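Local coordinates for maltose-binding protein MalE1 (Thermotoga maritima, PDB 6DTU), which binds maltotetraose and probably delivers malto-oligosaccharides to a membrane transporter as a solute-binding protein, at residues V66-I78 with N93-P105. Numbering follows the deposited sequence.
Sequences VGELAVNGLIEPI and NAFSYGGKLYGIP
Ala70 sets its CB over one face of the Tyr102 ring, a CH-pi contact 3.7 Å from CB to the ring centroid. The ring is wedged between helix 66-71 and the returning chain: Pro77 CG lies 3.8 Å from Tyr102 CE1, and Ile75 CD1 packs on Tyr102 CB. With Tyr102 cut back to an alanine, a gap is likely to open between Ala70 and Pro77. Val66 forks, CG1 reaching the CB atoms of Tyr97 and Tyr102 while CG2 meets Phe95 CD1 at 3.5 Å. With CG anti to the backbone N (chi1 -176°), Tyr97 lays one ring face over Gly67 CA, and Val71 CG1 approaches CE2 obliquely. Farther out, Lys100 CD runs beside Pro77. At the polar edge Ile78 N donates to Leu101 O (2.8 Å, 166° at the hydrogen); one water links Glu76 O to Tyr102 O, another Ile78 O to Leu101 N. This is structural packing in the periplasmic-binding-protein fold, the Phe95 side chain about 9 Å from a bound glucose unit. The type I' hairpin of strands 96-97 and 100-109 thus packs on helix 66-71 and the chain after it, with Phe95 and Ile75 touching strand 260-268 and Ile104 meeting helix 275-286.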
loop_
_atom_site.group_PDB
_atom_site.type_symbol
_atom_site.label_atom_id
_atom_site.label_comp_id
_atom_site.label_asym_id
_atom_site.label_seq_id
_atom_site.Cartn_x
_atom_site.Cartn_y
_atom_site.Cartn_z
ATOM N N VAL A 66 -6.700 -7.776 -7.493
ATOM C CA VAL A 66 -7.279 -9.114 -7.647
ATOM C C VAL A 66 -8.381 -9.134 -8.703
ATOM O O VAL A 66 -8.403 -10.009 -9.575
ATOM C CB VAL A 66 -7.771 -9.664 -6.294
ATOM C CG1 VAL A 66 -8.611 -10.900 -6.508
ATOM C CG2 VAL A 66 -6.614 -9.979 -5.387
ATOM N N GLY A 67 -9.350 -8.217 -8.608
ATOM C CA GLY A 67 -10.476 -8.262 -9.535
ATOM C C GLY A 67 -10.069 -8.156 -10.993
ATOM O O GLY A 67 -10.507 -8.947 -11.832
ATOM N N GLU A 68 -9.214 -7.183 -11.318
ATOM C CA GLU A 68 -8.741 -7.049 -12.693
ATOM C C GLU A 68 -8.035 -8.322 -13.162
ATOM O O GLU A 68 -8.295 -8.820 -14.262
ATOM C CB GLU A 68 -7.826 -5.831 -12.809
ATOM C CG GLU A 68 -7.260 -5.626 -14.210
ATOM C CD GLU A 68 -6.264 -4.495 -14.297
ATOM O OE1 GLU A 68 -5.769 -4.023 -13.249
ATOM O OE2 GLU A 68 -5.951 -4.083 -15.430
ATOM N N LEU A 69 -7.113 -8.854 -12.351
ATOM C CA LEU A 69 -6.380 -10.031 -12.791
ATOM C C LEU A 69 -7.271 -11.271 -12.876
ATOM O O LEU A 69 -7.071 -12.111 -13.759
ATOM C CB LEU A 69 -5.160 -10.255 -11.906
ATOM C CG LEU A 69 -4.130 -9.132 -11.971
ATOM C CD1 LEU A 69 -2.982 -9.423 -11.019
ATOM C CD2 LEU A 69 -3.596 -8.871 -13.382
ATOM N N ALA A 70 -8.266 -11.391 -11.994
ATOM C CA ALA A 70 -9.130 -12.570 -12.007
ATOM C C ALA A 70 -10.066 -12.560 -13.206
ATOM O O ALA A 70 -10.252 -13.591 -13.864
ATOM C CB ALA A 70 -9.918 -12.655 -10.701
ATOM N N VAL A 71 -10.682 -11.410 -13.499
ATOM C CA VAL A 71 -11.632 -11.358 -14.609
ATOM C C VAL A 71 -10.918 -11.493 -15.945
ATOM O O VAL A 71 -11.519 -11.943 -16.930
ATOM C CB VAL A 71 -12.506 -10.092 -14.572
ATOM C CG1 VAL A 71 -13.218 -9.974 -13.242
ATOM C CG2 VAL A 71 -11.692 -8.870 -14.882
ATOM N N ASN A 72 -9.649 -11.089 -16.017
ATOM C CA ASN A 72 -8.845 -11.286 -17.217
ATOM C C ASN A 72 -8.292 -12.704 -17.313
ATOM O O ASN A 72 -7.589 -13.012 -18.283
ATOM C CB ASN A 72 -7.663 -10.304 -17.258
ATOM C CG ASN A 72 -8.088 -8.834 -17.322
ATOM O OD1 ASN A 72 -9.233 -8.504 -17.622
ATOM N ND2 ASN A 72 -7.139 -7.944 -17.031
ATOM N N GLY A 73 -8.569 -13.553 -16.327
ATOM C CA GLY A 73 -8.108 -14.928 -16.350
ATOM C C GLY A 73 -6.613 -15.103 -16.153
ATOM O O GLY A 73 -6.051 -16.112 -16.598
ATOM N N LEU A 74 -5.956 -14.174 -15.456
ATOM C CA LEU A 74 -4.504 -14.207 -15.355
ATOM C C LEU A 74 -3.961 -14.754 -14.038
ATOM O O LEU A 74 -2.792 -15.125 -13.999
ATOM C CB LEU A 74 -3.912 -12.815 -15.574
ATOM C CG LEU A 74 -4.107 -12.225 -16.966
ATOM C CD1 LEU A 74 -3.401 -10.904 -17.012
ATOM C CD2 LEU A 74 -3.535 -13.161 -18.022
ATOM N N ILE A 75 -4.747 -14.787 -12.967
ATOM C CA ILE A 75 -4.313 -15.375 -11.700
ATOM C C ILE A 75 -5.237 -16.538 -11.387
ATOM O O ILE A 75 -6.418 -16.533 -11.748
ATOM C CB ILE A 75 -4.195 -14.374 -10.515
ATOM C CG1 ILE A 75 -5.486 -13.559 -10.362
ATOM C CG2 ILE A 75 -2.953 -13.497 -10.672
ATOM C CD1 ILE A 75 -5.513 -12.680 -9.130
ATOM N N GLU A 76 -4.667 -17.569 -10.742
ATOM C CA GLU A 76 -5.281 -18.874 -10.575
ATOM C C GLU A 76 -6.037 -18.957 -9.253
ATOM O O GLU A 76 -5.521 -18.540 -8.212
ATOM C CB GLU A 76 -4.187 -19.933 -10.591
ATOM C CG GLU A 76 -4.650 -21.364 -10.480
ATOM C CD GLU A 76 -5.362 -21.880 -11.731
ATOM O OE1 GLU A 76 -5.346 -21.184 -12.764
ATOM O OE2 GLU A 76 -5.907 -23.016 -11.682
ATOM N N PRO A 77 -7.254 -19.509 -9.226
ATOM C CA PRO A 77 -7.920 -19.716 -7.938
ATOM C C PRO A 77 -7.107 -20.663 -7.062
ATOM O O PRO A 77 -6.472 -21.606 -7.553
ATOM C CB PRO A 77 -9.261 -20.349 -8.326
ATOM C CG PRO A 77 -9.459 -19.981 -9.769
ATOM C CD PRO A 77 -8.071 -19.977 -10.356
ATOM N N ILE A 78 -7.129 -20.407 -5.759
ATOM C CA ILE A 78 -6.395 -21.217 -4.790
ATOM C C ILE A 78 -7.389 -22.134 -4.095
ATOM O O ILE A 78 -8.270 -21.644 -3.366
ATOM C CB ILE A 78 -5.630 -20.346 -3.787
ATOM C CG1 ILE A 78 -4.541 -19.571 -4.523
ATOM C CG2 ILE A 78 -5.019 -21.219 -2.691
ATOM C CD1 ILE A 78 -3.685 -18.744 -3.609
ATOM N N ASN A 93 -10.641 -12.541 2.293
ATOM C CA ASN A 93 -11.680 -11.941 1.474
ATOM C C ASN A 93 -11.137 -10.794 0.637
ATOM O O ASN A 93 -11.630 -10.573 -0.477
ATOM C CB ASN A 93 -12.872 -11.496 2.325
ATOM C CG ASN A 93 -13.659 -12.675 2.910
ATOM O OD1 ASN A 93 -13.646 -13.788 2.370
ATOM N ND2 ASN A 93 -14.348 -12.428 4.028
ATOM N N ALA A 94 -10.118 -10.071 1.131
ATOM C CA ALA A 94 -9.490 -9.031 0.314
ATOM C C ALA A 94 -8.866 -9.633 -0.929
ATOM O O ALA A 94 -8.822 -8.981 -1.977
ATOM C CB ALA A 94 -8.433 -8.242 1.106
ATOM N N PHE A 95 -8.426 -10.886 -0.837
ATOM C CA PHE A 95 -7.842 -11.595 -1.968
ATOM C C PHE A 95 -8.826 -12.521 -2.662
ATOM O O PHE A 95 -8.412 -13.386 -3.446
ATOM C CB PHE A 95 -6.586 -12.338 -1.531
ATOM C CG PHE A 95 -5.374 -11.485 -1.639
ATOM C CD1 PHE A 95 -4.715 -11.380 -2.850
ATOM C CD2 PHE A 95 -4.901 -10.777 -0.544
ATOM C CE1 PHE A 95 -3.608 -10.576 -2.985
ATOM C CE2 PHE A 95 -3.781 -9.939 -0.659
ATOM C CZ PHE A 95 -3.132 -9.845 -1.895
ATOM N N SER A 96 -10.113 -12.331 -2.418
ATOM C CA SER A 96 -11.159 -13.134 -3.020
ATOM C C SER A 96 -12.001 -12.312 -3.985
ATOM O O SER A 96 -12.189 -11.109 -3.792
ATOM C CB SER A 96 -12.036 -13.723 -1.925
ATOM O OG SER A 96 -11.260 -14.622 -1.128
ATOM N N TYR A 97 -12.491 -12.969 -5.037
ATOM C CA TYR A 97 -13.321 -12.283 -6.022
ATOM C C TYR A 97 -14.199 -13.313 -6.724
ATOM O O TYR A 97 -13.729 -14.401 -7.063
ATOM C CB TYR A 97 -12.453 -11.541 -7.051
ATOM C CG TYR A 97 -13.261 -10.733 -8.048
ATOM C CD1 TYR A 97 -13.650 -9.427 -7.763
ATOM C CD2 TYR A 97 -13.673 -11.291 -9.256
ATOM C CE1 TYR A 97 -14.398 -8.691 -8.666
ATOM C CE2 TYR A 97 -14.423 -10.571 -10.148
ATOM C CZ TYR A 97 -14.780 -9.281 -9.861
ATOM O OH TYR A 97 -15.534 -8.586 -10.773
ATOM N N GLY A 98 -15.477 -12.965 -6.917
ATOM C CA GLY A 98 -16.416 -13.859 -7.586
ATOM C C GLY A 98 -16.548 -15.223 -6.945
ATOM O O GLY A 98 -16.766 -16.222 -7.644
ATOM N N GLY A 99 -16.413 -15.296 -5.622
ATOM C CA GLY A 99 -16.566 -16.530 -4.881
ATOM C C GLY A 99 -15.323 -17.377 -4.711
ATOM O O GLY A 99 -15.395 -18.424 -4.055
ATOM N N LYS A 100 -14.189 -16.980 -5.273
ATOM C CA LYS A 100 -12.983 -17.792 -5.210
ATOM C C LYS A 100 -11.840 -17.005 -4.587
ATOM O O LYS A 100 -11.781 -15.783 -4.691
ATOM C CB LYS A 100 -12.556 -18.243 -6.603
ATOM C CG LYS A 100 -13.615 -19.086 -7.333
ATOM C CD LYS A 100 -13.148 -19.486 -8.718
ATOM C CE LYS A 100 -14.224 -20.252 -9.456
ATOM N NZ LYS A 100 -13.708 -20.881 -10.702
ATOM N N LEU A 101 -10.928 -17.722 -3.950
ATOM C CA LEU A 101 -9.734 -17.125 -3.379
ATOM C C LEU A 101 -8.638 -17.074 -4.436
ATOM O O LEU A 101 -8.424 -18.046 -5.164
ATOM C CB LEU A 101 -9.259 -17.994 -2.220
ATOM C CG LEU A 101 -8.026 -17.510 -1.468
ATOM C CD1 LEU A 101 -8.354 -16.216 -0.749
ATOM C CD2 LEU A 101 -7.531 -18.579 -0.507
ATOM N N TYR A 102 -7.936 -15.937 -4.504
ATOM C CA TYR A 102 -6.921 -15.703 -5.523
ATOM C C TYR A 102 -5.553 -15.354 -4.951
ATOM O O TYR A 102 -4.640 -15.022 -5.710
ATOM C CB TYR A 102 -7.392 -14.609 -6.487
ATOM C CG TYR A 102 -8.433 -15.068 -7.467
ATOM C CD1 TYR A 102 -8.076 -15.810 -8.580
ATOM C CD2 TYR A 102 -9.768 -14.776 -7.271
ATOM C CE1 TYR A 102 -9.032 -16.232 -9.500
ATOM C CE2 TYR A 102 -10.730 -15.193 -8.175
ATOM C CZ TYR A 102 -10.353 -15.938 -9.280
ATOM O OH TYR A 102 -11.313 -16.347 -10.189
ATOM N N GLY A 103 -5.365 -15.430 -3.650
ATOM C CA GLY A 103 -4.035 -15.194 -3.130
ATOM C C GLY A 103 -3.902 -15.646 -1.698
ATOM O O GLY A 103 -4.891 -15.814 -0.983
ATOM N N ILE A 104 -2.653 -15.809 -1.283
ATOM C CA ILE A 104 -2.335 -16.054 0.121
ATOM C C ILE A 104 -1.841 -14.751 0.723
ATOM O O ILE A 104 -0.729 -14.282 0.383
ATOM C CB ILE A 104 -1.332 -17.206 0.285
ATOM C CG1 ILE A 104 -1.907 -18.514 -0.286
ATOM C CG2 ILE A 104 -1.027 -17.432 1.769
ATOM C CD1 ILE A 104 -1.293 -19.781 0.270
ATOM N N PRO A 105 -2.600 -14.114 1.613
ATOM C CA PRO A 105 -2.182 -12.840 2.210
ATOM C C PRO A 105 -1.146 -13.059 3.299
ATOM O O PRO A 105 -1.213 -14.014 4.081
ATOM C CB PRO A 105 -3.479 -12.315 2.833
ATOM C CG PRO A 105 -4.221 -13.587 3.198
ATOM C CD PRO A 105 -3.895 -14.584 2.140
HETATM O O HOH W 1 -3.677 -16.647 -7.571
HETATM O O HOH W 2 -10.768 -20.715 -4.327
#